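Local coordinates for protein carbohydrate deacetylase Agd3 (Neosartorya fumigata, PDB 6NWZ) that removes acetyl groups from N-acetylated sugars of the exopolysaccharide galactosaminogalactan and is required for biofilm formation by Aspergillus fumigatus, at residues E167-Y172 against F214-A219; V248-Q253 against S296-E301; V641-A646 against L663-Q668. All coordinates share one frame; numbering follows the deposited sequence.

How the contacts relate
The three contacts fall in three different parts of the chain, those of the carbohydrate-binding module family CBM87 (contact 1), the deacetylase family (contact 2) and the C-terminal family (contact 3). They share no elements, and their centres are 24 to 33 Å apart. Contact 1, partly buried, joins two loops through a single backbone bridge and a small apolar cluster. Contact 2 is buried and pairs neighbouring parallel strands near bound zinc, with hydroxyl, amide and carboxylate groups added to the backbone bonds. Contact 3, also buried, is the regular antiparallel case, where four backbone bonds carry a strip of valine, leucine and phenylalanine side chains.

Contact 1: E167-Y172 against F214-A219; sequences EGLWHY and FFIGFA
Leu169 lies across Ile216 and Gly217 where the loop 167-172 runs alongside segment 214-219, their end-to-end directions nearly antiparallel. Its CB sits 3.9 Å from Ile216 CD1, and the two side chains are set obliquely to each other. One bond further out, Leu169 CG comes to 4.0 Å from Gly217 O. The isopropyl end then forks: CD1 keeps to Ile216 CD1 and the Gly217 oxygen, while CD2 touches that oxygen as well and reaches Ala219 CB, 4.1 Å away. Beyond the two segments, Thr225 and Ser226 of helix 224-237 also touch this leucine.

The backbones are tied at one point only, a single bridge between His171 and Ile216. Two bonds flank it. Gly217 N donates to Trp170 O at 3.0 Å, and Tyr172 N donates to Phe215 O at the same length, with N-H...O angles of 154° and 155°. Between them His171 CB rests 3.6 Å from both CB and CG1 of Ile216. With CG placed between its own backbone N and carbonyl carbon (chi1 51°), the imidazole turns back over its own loop, where ND1 gives a bond of 2.9 Å to Leu169 O, close to the ring plane. NE2 is held by Gln143, and Phe188 packs on the ring.

In the CBM87 part of the chain, this bridge and its two bonds join the loop after strand 164-165 to the chain that leaves strand 209-214 for helix 224-237. The chemistry implies a division of labour: the histidine ring, held by Leu169 O and Gln143, fixes the shape of 167-172, while the attachment across the contact rests on the two backbone bonds and on the apolar packing of Leu169 and His171 CB against Ile216 and Ala219.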
loop_
_atom_site.group_PDB
_atom_site.type_symbol
_atom_site.label_atom_id
_atom_site.label_comp_id
_atom_site.label_asym_id
_atom_site.label_seq_id
_atom_site.Cartn_x
_atom_site.Cartn_y
_atom_site.Cartn_z
ATOM N N GLU A 167 -12.069 18.201 4.242
ATOM C CA GLU A 167 -11.275 19.244 4.875
ATOM C C GLU A 167 -9.920 19.359 4.189
ATOM O O GLU A 167 -9.201 18.370 4.030
ATOM C CB GLU A 167 -11.112 18.941 6.365
ATOM C CG GLU A 167 -10.417 20.029 7.165
ATOM C CD GLU A 167 -10.563 19.819 8.663
ATOM O OE1 GLU A 167 -11.590 19.245 9.084
ATOM O OE2 GLU A 167 -9.652 20.222 9.419
ATOM N N GLY A 168 -9.591 20.574 3.754
ATOM C CA GLY A 168 -8.369 20.825 3.032
ATOM C C GLY A 168 -8.495 20.765 1.527
ATOM O O GLY A 168 -7.593 21.231 0.826
ATOM N N LEU A 169 -9.580 20.201 1.010
ATOM C CA LEU A 169 -9.824 20.137 -0.423
ATOM C C LEU A 169 -10.854 21.200 -0.781
ATOM O O LEU A 169 -12.000 21.138 -0.324
ATOM C CB LEU A 169 -10.320 18.750 -0.831
ATOM C CG LEU A 169 -9.425 17.553 -0.511
ATOM C CD1 LEU A 169 -10.108 16.244 -0.901
ATOM C CD2 LEU A 169 -8.086 17.695 -1.216
ATOM N N TRP A 170 -10.444 22.179 -1.582
ATOM C CA TRP A 170 -11.376 23.209 -2.016
ATOM C C TRP A 170 -12.392 22.606 -2.979
ATOM O O TRP A 170 -12.018 21.918 -3.935
ATOM C CB TRP A 170 -10.620 24.361 -2.676
ATOM C CG TRP A 170 -11.422 25.617 -2.797
ATOM C CD1 TRP A 170 -11.974 26.131 -3.933
ATOM C CD2 TRP A 170 -11.768 26.519 -1.738
ATOM N NE1 TRP A 170 -12.641 27.301 -3.648
ATOM C CE2 TRP A 170 -12.530 27.558 -2.307
ATOM C CE3 TRP A 170 -11.504 26.549 -0.365
ATOM C CZ2 TRP A 170 -13.031 28.615 -1.551
ATOM C CZ3 TRP A 170 -12.008 27.596 0.385
ATOM C CH2 TRP A 170 -12.761 28.615 -0.210
ATOM N N HIS A 171 -13.680 22.848 -2.724
ATOM C CA HIS A 171 -14.744 22.331 -3.579
ATOM C C HIS A 171 -15.801 23.410 -3.794
ATOM O O HIS A 171 -15.727 24.507 -3.237
ATOM C CB HIS A 171 -15.360 21.059 -2.992
ATOM C CG HIS A 171 -15.771 21.190 -1.560
ATOM N ND1 HIS A 171 -14.885 21.030 -0.515
ATOM C CD2 HIS A 171 -16.973 21.459 -0.997
ATOM C CE1 HIS A 171 -15.524 21.194 0.631
ATOM N NE2 HIS A 171 -16.791 21.460 0.366
ATOM N N TYR A 172 -16.788 23.098 -4.633
ATOM C CA TYR A 172 -17.847 24.044 -4.981
ATOM C C TYR A 172 -19.183 23.313 -4.962
ATOM O O TYR A 172 -19.491 22.546 -5.889
ATOM C CB TYR A 172 -17.611 24.680 -6.348
ATOM C CG TYR A 172 -16.214 25.209 -6.576
ATOM C CD1 TYR A 172 -15.219 24.385 -7.085
ATOM C CD2 TYR A 172 -15.893 26.534 -6.297
ATOM C CE1 TYR A 172 -13.941 24.856 -7.303
ATOM C CE2 TYR A 172 -14.611 27.016 -6.513
ATOM C CZ TYR A 172 -13.639 26.169 -7.017
ATOM O OH TYR A 172 -12.358 26.627 -7.240
ATOM N N PHE A 214 -15.863 16.133 -11.308
ATOM C CA PHE A 214 -15.731 16.258 -9.861
ATOM C C PHE A 214 -15.561 17.730 -9.501
ATOM O O PHE A 214 -14.587 18.367 -9.920
ATOM C CB PHE A 214 -14.545 15.443 -9.344
ATOM C CG PHE A 214 -14.816 13.964 -9.234
ATOM C CD1 PHE A 214 -14.647 13.130 -10.324
ATOM C CD2 PHE A 214 -15.221 13.407 -8.029
ATOM C CE1 PHE A 214 -14.886 11.772 -10.223
ATOM C CE2 PHE A 214 -15.464 12.049 -7.921
ATOM C CZ PHE A 214 -15.296 11.230 -9.019
ATOM N N PHE A 215 -16.501 18.264 -8.724
ATOM C CA PHE A 215 -16.456 19.649 -8.255
ATOM C C PHE A 215 -15.628 19.803 -6.984
ATOM O O PHE A 215 -16.001 20.551 -6.074
ATOM C CB PHE A 215 -17.878 20.158 -8.039
ATOM C CG PHE A 215 -18.761 20.020 -9.247
ATOM C CD1 PHE A 215 -18.300 20.373 -10.506
ATOM C CD2 PHE A 215 -20.051 19.524 -9.124
ATOM C CE1 PHE A 215 -19.114 20.242 -11.622
ATOM C CE2 PHE A 215 -20.870 19.390 -10.237
ATOM C CZ PHE A 215 -20.398 19.749 -11.486
ATOM N N ILE A 216 -14.501 19.098 -6.895
ATOM C CA ILE A 216 -13.627 19.151 -5.731
ATOM C C ILE A 216 -12.202 18.919 -6.209
ATOM O O ILE A 216 -11.970 18.226 -7.204
ATOM C CB ILE A 216 -14.052 18.117 -4.657
ATOM C CG1 ILE A 216 -13.147 18.198 -3.429
ATOM C CG2 ILE A 216 -14.059 16.699 -5.229
ATOM C CD1 ILE A 216 -13.588 17.303 -2.299
ATOM N N GLY A 217 -11.244 19.533 -5.517
ATOM C CA GLY A 217 -9.848 19.325 -5.855
ATOM C C GLY A 217 -9.352 17.956 -5.423
ATOM O O GLY A 217 -9.893 17.325 -4.517
ATOM N N PHE A 218 -8.301 17.494 -6.095
ATOM C CA PHE A 218 -7.653 16.228 -5.784
ATOM C C PHE A 218 -6.224 16.463 -5.305
ATOM O O PHE A 218 -5.543 17.384 -5.766
ATOM C CB PHE A 218 -7.653 15.301 -7.001
ATOM C CG PHE A 218 -8.900 14.479 -7.130
ATOM C CD1 PHE A 218 -10.112 15.072 -7.432
ATOM C CD2 PHE A 218 -8.855 13.108 -6.957
ATOM C CE1 PHE A 218 -11.260 14.307 -7.555
ATOM C CE2 PHE A 218 -9.996 12.339 -7.079
ATOM C CZ PHE A 218 -11.200 12.939 -7.378
ATOM N N ALA A 219 -5.771 15.622 -4.370
ATOM C CA ALA A 219 -4.426 15.726 -3.812
ATOM C C ALA A 219 -4.065 14.353 -3.250
ATOM O O ALA A 219 -4.108 14.107 -2.043
ATOM C CB ALA A 219 -4.338 16.813 -2.742
#

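Contact 2: V248-Q253 against S296-E301; sequences VNLNTQ and SSYFVE
Tyr298 CG stands opposite its backbone N (chi1 172°), which carries the phenol across to segment 248-253, while the Thr252 torsion (chi1 62°), with OG1 tucked between its own N and carbonyl carbon, turns that oxygen toward the phenol OH. The hydroxyls meet at 2.7 Å, Thr252 OG1 to Tyr298 OH, in a hydrogen bond that either could donate. The two side chains cross at about a right angle. Lower on the ring, Tyr298 CD1 is 3.9 Å from Leu250 CD2, and Leu250 O touches the ring edge while taking its hydrogen bond from Thr591 OG1. Phe570 of helix 569-584 packs on both Thr252 and Tyr298.

The segments lead into adjacent parallel strands, 252-257 and 300-304, joined by a beta-alpha-beta crossover through helix 275-289. Strand 252-257 goes on to Asp255 and Asp256, which bind zinc ions, and the Gln253 side chain is about 8 Å from a bound zinc ion.

There Gln253 and Glu301 form a parallel bridge, although the backbone bond from Glu301 N to Thr252 O is weak at 3.3 Å. Their extended side chains run side by side. Gln253 NE2 donates to Glu301 OE1 over 3.3 Å, nearly straight at 168°, in its own amide plane but from above the carboxylate plane. Arg491 takes Gln253 OE1, His594 ND1 is a second partner of Gln253 NE2, and the backbone N of His594 bonds Glu301 OE2.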
loop_
_atom_site.group_PDB
_atom_site.type_symbol
_atom_site.label_atom_id
_atom_site.label_comp_id
_atom_site.label_asym_id
_atom_site.label_seq_id
_atom_site.Cartn_x
_atom_site.Cartn_y
_atom_site.Cartn_z
ATOM N N VAL A 248 -5.159 -5.051 -2.278
ATOM C CA VAL A 248 -4.729 -4.387 -1.051
ATOM C C VAL A 248 -4.157 -5.442 -0.115
ATOM O O VAL A 248 -4.869 -6.371 0.290
ATOM C CB VAL A 248 -5.874 -3.621 -0.373
ATOM C CG1 VAL A 248 -5.417 -3.074 0.975
ATOM C CG2 VAL A 248 -6.344 -2.492 -1.259
ATOM N N ASN A 249 -2.879 -5.305 0.225
ATOM C CA ASN A 249 -2.225 -6.211 1.159
ATOM C C ASN A 249 -2.135 -5.556 2.530
ATOM O O ASN A 249 -1.826 -4.366 2.643
ATOM C CB ASN A 249 -0.822 -6.599 0.681
ATOM C CG ASN A 249 -0.841 -7.560 -0.496
ATOM O OD1 ASN A 249 -0.199 -7.314 -1.519
ATOM N ND2 ASN A 249 -1.566 -8.665 -0.351
ATOM N N LEU A 250 -2.401 -6.339 3.571
ATOM C CA LEU A 250 -2.282 -5.876 4.951
ATOM C C LEU A 250 -1.281 -6.782 5.666
ATOM O O LEU A 250 -1.654 -7.803 6.250
ATOM C CB LEU A 250 -3.631 -5.866 5.647
ATOM C CG LEU A 250 -3.612 -5.331 7.076
ATOM C CD1 LEU A 250 -3.099 -3.895 7.103
ATOM C CD2 LEU A 250 -4.995 -5.444 7.705
ATOM N N ASN A 251 -0.007 -6.402 5.619
ATOM C CA ASN A 251 1.071 -7.140 6.263
ATOM C C ASN A 251 1.523 -6.375 7.499
ATOM O O ASN A 251 1.977 -5.231 7.390
ATOM C CB ASN A 251 2.242 -7.345 5.304
ATOM C CG ASN A 251 1.836 -8.066 4.037
ATOM O OD1 ASN A 251 0.767 -8.674 3.971
ATOM N ND2 ASN A 251 2.693 -8.010 3.024
ATOM N N THR A 252 1.405 -7.007 8.667
ATOM C CA THR A 252 1.760 -6.387 9.941
ATOM C C THR A 252 2.853 -7.219 10.599
ATOM O O THR A 252 2.589 -8.323 11.091
ATOM C CB THR A 252 0.536 -6.263 10.849
ATOM O OG1 THR A 252 0.025 -7.565 11.154
ATOM C CG2 THR A 252 -0.552 -5.465 10.155
ATOM N N GLN A 253 4.074 -6.690 10.619
ATOM C CA GLN A 253 5.238 -7.417 11.109
ATOM C C GLN A 253 5.548 -7.036 12.549
ATOM O O GLN A 253 5.509 -5.856 12.911
ATOM C CB GLN A 253 6.453 -7.142 10.229
ATOM C CG GLN A 253 6.340 -7.738 8.849
ATOM C CD GLN A 253 7.561 -7.460 8.014
ATOM O OE1 GLN A 253 8.191 -6.411 8.146
ATOM N NE2 GLN A 253 7.913 -8.404 7.153
ATOM N N SER A 296 -11.130 -12.136 2.094
ATOM C CA SER A 296 -9.993 -11.676 2.870
ATOM C C SER A 296 -9.261 -12.847 3.518
ATOM O O SER A 296 -9.751 -13.979 3.574
ATOM C CB SER A 296 -10.436 -10.685 3.943
ATOM O OG SER A 296 -10.891 -9.473 3.374
ATOM N N SER A 297 -8.068 -12.546 4.024
ATOM C CA SER A 297 -7.213 -13.523 4.682
ATOM C C SER A 297 -6.073 -12.804 5.391
ATOM O O SER A 297 -5.105 -12.384 4.747
ATOM C CB SER A 297 -6.656 -14.529 3.673
ATOM O OG SER A 297 -5.635 -15.312 4.263
ATOM N N TYR A 298 -6.172 -12.657 6.709
ATOM C CA TYR A 298 -5.200 -11.897 7.481
ATOM C C TYR A 298 -4.480 -12.796 8.477
ATOM O O TYR A 298 -5.097 -13.653 9.117
ATOM C CB TYR A 298 -5.875 -10.741 8.222
ATOM C CG TYR A 298 -4.966 -10.017 9.191
ATOM C CD1 TYR A 298 -4.043 -9.077 8.744
ATOM C CD2 TYR A 298 -5.037 -10.268 10.556
ATOM C CE1 TYR A 298 -3.212 -8.415 9.631
ATOM C CE2 TYR A 298 -4.209 -9.610 11.452
ATOM C CZ TYR A 298 -3.300 -8.686 10.985
ATOM O OH TYR A 298 -2.481 -8.035 11.877
ATOM N N PHE A 299 -3.168 -12.595 8.603
ATOM C CA PHE A 299 -2.397 -13.223 9.665
ATOM C C PHE A 299 -1.272 -12.284 10.080
ATOM O O PHE A 299 -0.951 -11.315 9.385
ATOM C CB PHE A 299 -1.854 -14.602 9.253
ATOM C CG PHE A 299 -0.860 -14.573 8.117
ATOM C CD1 PHE A 299 0.480 -14.293 8.347
ATOM C CD2 PHE A 299 -1.260 -14.869 6.824
ATOM C CE1 PHE A 299 1.393 -14.283 7.305
ATOM C CE2 PHE A 299 -0.352 -14.864 5.779
ATOM C CZ PHE A 299 0.977 -14.569 6.020
ATOM N N VAL A 300 -0.670 -12.590 11.226
ATOM C CA VAL A 300 0.365 -11.757 11.827
ATOM C C VAL A 300 1.719 -12.414 11.605
ATOM O O VAL A 300 1.911 -13.590 11.942
ATOM C CB VAL A 300 0.098 -11.543 13.327
ATOM C CG1 VAL A 300 1.147 -10.626 13.920
ATOM C CG2 VAL A 300 -1.303 -10.985 13.537
ATOM N N GLU A 301 2.661 -11.653 11.048
ATOM C CA GLU A 301 4.004 -12.133 10.750
ATOM C C GLU A 301 4.983 -11.641 11.807
ATOM O O GLU A 301 4.970 -10.464 12.182
ATOM C CB GLU A 301 4.459 -11.665 9.366
ATOM C CG GLU A 301 5.642 -12.431 8.799
ATOM C CD GLU A 301 5.951 -12.040 7.365
ATOM O OE1 GLU A 301 5.776 -10.850 7.026
ATOM O OE2 GLU A 301 6.359 -12.923 6.577
#

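Contact 3: V641-A646 against L663-Q668; sequences VTFPVA and LTVWVQ
Val641 and Val665 form a hydrogen-bonded antiparallel pair, exchanging two backbone bonds of 2.8 Å: Val665 N to Val641 O, and Val641 N to Val665 O, the second more bent at 135°. Two residues along, Phe643 and Leu663 repeat the pattern, but unevenly. Phe643 N reaches Leu663 O at 2.7 Å, whereas the return bond from Leu663 N to Phe643 O stretches to 3.3 Å where the pairing runs out into Pro644. Between these pairs lie Thr642 and Thr664, a non-hydrogen-bonded pair.

The next shell is apolar and lies on the face that bears the valines, Phe643 and Leu663. Phe643 CB is 4.2 Å from Leu663 CB. Phe643 has its CG beside the backbone N (chi1 -74°), which sets the edge of the ring against Leu663 O and slants it toward the next residue of that face: CE1 lies 3.8 Å from Val665 CG2. Val641 CG2 makes the corresponding diagonal step, meeting Val667 CG2 at 3.7 Å. On the threonine face, within the strand itself, Thr664 CG2 lies 3.9 Å above one face of the Trp666 ring, offset toward its rim.

Further out, two different surroundings fix the two faces. Val626 and Val628 of strand 622-629 receive Phe643 and Val641, and Phe676 of strand 674-683 receives Val667, consistent with this small sheet packing against those two paired strands. On the other side, Thr642 OG1 is bonded to Gly244 O, and His245 meets Trp666 edge-to-face.

Strand 663-667 is central in this three-stranded antiparallel sheet, with strand 654-656 beyond it. The chemistry is accordingly divided: backbone bonds set the register, the hydrocarbon face joins the sheet to its neighbouring strands, and Thr642 ties it to the chain at Tyr242 to Gly244, by backbone and by OG1.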
loop_
_atom_site.group_PDB
_atom_site.type_symbol
_atom_site.label_atom_id
_atom_site.label_comp_id
_atom_site.label_asym_id
_atom_site.label_seq_id
_atom_site.Cartn_x
_atom_site.Cartn_y
_atom_site.Cartn_z
ATOM N N VAL A 641 -4.623 -8.592 -16.381
ATOM C CA VAL A 641 -5.745 -8.032 -17.127
ATOM C C VAL A 641 -6.999 -8.187 -16.282
ATOM O O VAL A 641 -7.331 -9.299 -15.858
ATOM C CB VAL A 641 -5.927 -8.709 -18.500
ATOM C CG1 VAL A 641 -7.034 -8.022 -19.296
ATOM C CG2 VAL A 641 -4.630 -8.683 -19.279
ATOM N N THR A 642 -7.687 -7.078 -16.038
ATOM C CA THR A 642 -8.876 -7.054 -15.198
ATOM C C THR A 642 -10.125 -7.052 -16.072
ATOM O O THR A 642 -10.264 -6.207 -16.965
ATOM C CB THR A 642 -8.856 -5.828 -14.282
ATOM O OG1 THR A 642 -7.727 -5.919 -13.402
ATOM C CG2 THR A 642 -10.136 -5.732 -13.463
ATOM N N PHE A 643 -11.027 -8.003 -15.815
ATOM C CA PHE A 643 -12.236 -8.196 -16.604
ATOM C C PHE A 643 -13.473 -7.871 -15.784
ATOM O O PHE A 643 -13.634 -8.410 -14.680
ATOM C CB PHE A 643 -12.325 -9.641 -17.110
ATOM C CG PHE A 643 -11.384 -9.952 -18.233
ATOM C CD1 PHE A 643 -10.096 -10.390 -17.977
ATOM C CD2 PHE A 643 -11.794 -9.817 -19.550
ATOM C CE1 PHE A 643 -9.231 -10.682 -19.014
ATOM C CE2 PHE A 643 -10.934 -10.105 -20.590
ATOM C CZ PHE A 643 -9.650 -10.537 -20.322
ATOM N N PRO A 644 -14.369 -7.009 -16.285
ATOM C CA PRO A 644 -15.654 -6.792 -15.606
ATOM C C PRO A 644 -16.698 -7.808 -16.043
ATOM O O PRO A 644 -17.729 -7.994 -15.388
ATOM C CB PRO A 644 -16.034 -5.374 -16.041
ATOM C CG PRO A 644 -15.462 -5.273 -17.433
ATOM C CD PRO A 644 -14.212 -6.133 -17.462
ATOM N N VAL A 645 -16.441 -8.451 -17.177
ATOM C CA VAL A 645 -17.258 -9.542 -17.688
ATOM C C VAL A 645 -16.326 -10.707 -17.975
ATOM O O VAL A 645 -15.224 -10.515 -18.501
ATOM C CB VAL A 645 -18.038 -9.140 -18.958
ATOM C CG1 VAL A 645 -18.803 -10.329 -19.502
ATOM C CG2 VAL A 645 -18.989 -7.999 -18.654
ATOM N N ALA A 646 -16.756 -11.908 -17.615
ATOM C CA ALA A 646 -15.903 -13.074 -17.774
ATOM C C ALA A 646 -15.603 -13.308 -19.252
ATOM O O ALA A 646 -16.521 -13.261 -20.082
ATOM C CB ALA A 646 -16.568 -14.305 -17.166
ATOM N N LEU A 663 -12.427 -10.171 -12.210
ATOM C CA LEU A 663 -11.540 -11.251 -12.622
ATOM C C LEU A 663 -10.215 -10.676 -13.109
ATOM O O LEU A 663 -10.190 -9.861 -14.038
ATOM C CB LEU A 663 -12.192 -12.088 -13.718
ATOM C CG LEU A 663 -11.308 -13.150 -14.368
ATOM C CD1 LEU A 663 -10.736 -14.100 -13.323
ATOM C CD2 LEU A 663 -12.105 -13.913 -15.403
ATOM N N THR A 664 -9.118 -11.104 -12.489
ATOM C CA THR A 664 -7.772 -10.740 -12.916
ATOM C C THR A 664 -7.137 -11.952 -13.587
ATOM O O THR A 664 -7.073 -13.032 -12.991
ATOM C CB THR A 664 -6.919 -10.271 -11.735
ATOM O OG1 THR A 664 -7.583 -9.201 -11.050
ATOM C CG2 THR A 664 -5.554 -9.791 -12.214
ATOM N N VAL A 665 -6.674 -11.775 -14.822
ATOM C CA VAL A 665 -6.035 -12.837 -15.592
ATOM C C VAL A 665 -4.578 -12.446 -15.805
ATOM O O VAL A 665 -4.288 -11.378 -16.362
ATOM C CB VAL A 665 -6.751 -13.077 -16.932
ATOM C CG1 VAL A 665 -6.024 -14.132 -17.750
ATOM C CG2 VAL A 665 -8.194 -13.491 -16.696
ATOM N N TRP A 666 -3.661 -13.303 -15.350
ATOM C CA TRP A 666 -2.225 -13.080 -15.516
ATOM C C TRP A 666 -1.803 -13.707 -16.840
ATOM O O TRP A 666 -1.619 -14.923 -16.938
ATOM C CB TRP A 666 -1.447 -13.649 -14.332
ATOM C CG TRP A 666 -1.762 -12.929 -13.050
ATOM C CD1 TRP A 666 -2.689 -13.287 -12.114
ATOM C CD2 TRP A 666 -1.175 -11.705 -12.585
ATOM N NE1 TRP A 666 -2.708 -12.369 -11.088
ATOM C CE2 TRP A 666 -1.787 -11.389 -11.354
ATOM C CE3 TRP A 666 -0.189 -10.849 -13.086
ATOM C CZ2 TRP A 666 -1.444 -10.254 -10.618
ATOM C CZ3 TRP A 666 0.151 -9.722 -12.351
ATOM C CH2 TRP A 666 -0.475 -9.435 -11.133
ATOM N N VAL A 667 -1.652 -12.868 -17.861
ATOM C CA VAL A 667 -1.408 -13.326 -19.225
ATOM C C VAL A 667 0.093 -13.389 -19.473
ATOM O O VAL A 667 0.780 -12.362 -19.452
ATOM C CB VAL A 667 -2.092 -12.406 -20.245
ATOM C CG1 VAL A 667 -2.005 -13.011 -21.637
ATOM C CG2 VAL A 667 -3.534 -12.165 -19.842
ATOM N N GLN A 668 0.598 -14.594 -19.728
ATOM C CA GLN A 668 2.017 -14.811 -19.991
ATOM C C GLN A 668 2.273 -14.655 -21.486
ATOM O O GLN A 668 1.871 -15.507 -22.285
ATOM C CB GLN A 668 2.449 -16.191 -19.499
ATOM C CG GLN A 668 3.953 -16.417 -19.534
ATOM C CD GLN A 668 4.712 -15.406 -18.695
ATOM O OE1 GLN A 668 4.548 -15.343 -17.475
ATOM N NE2 GLN A 668 5.544 -14.601 -19.347
#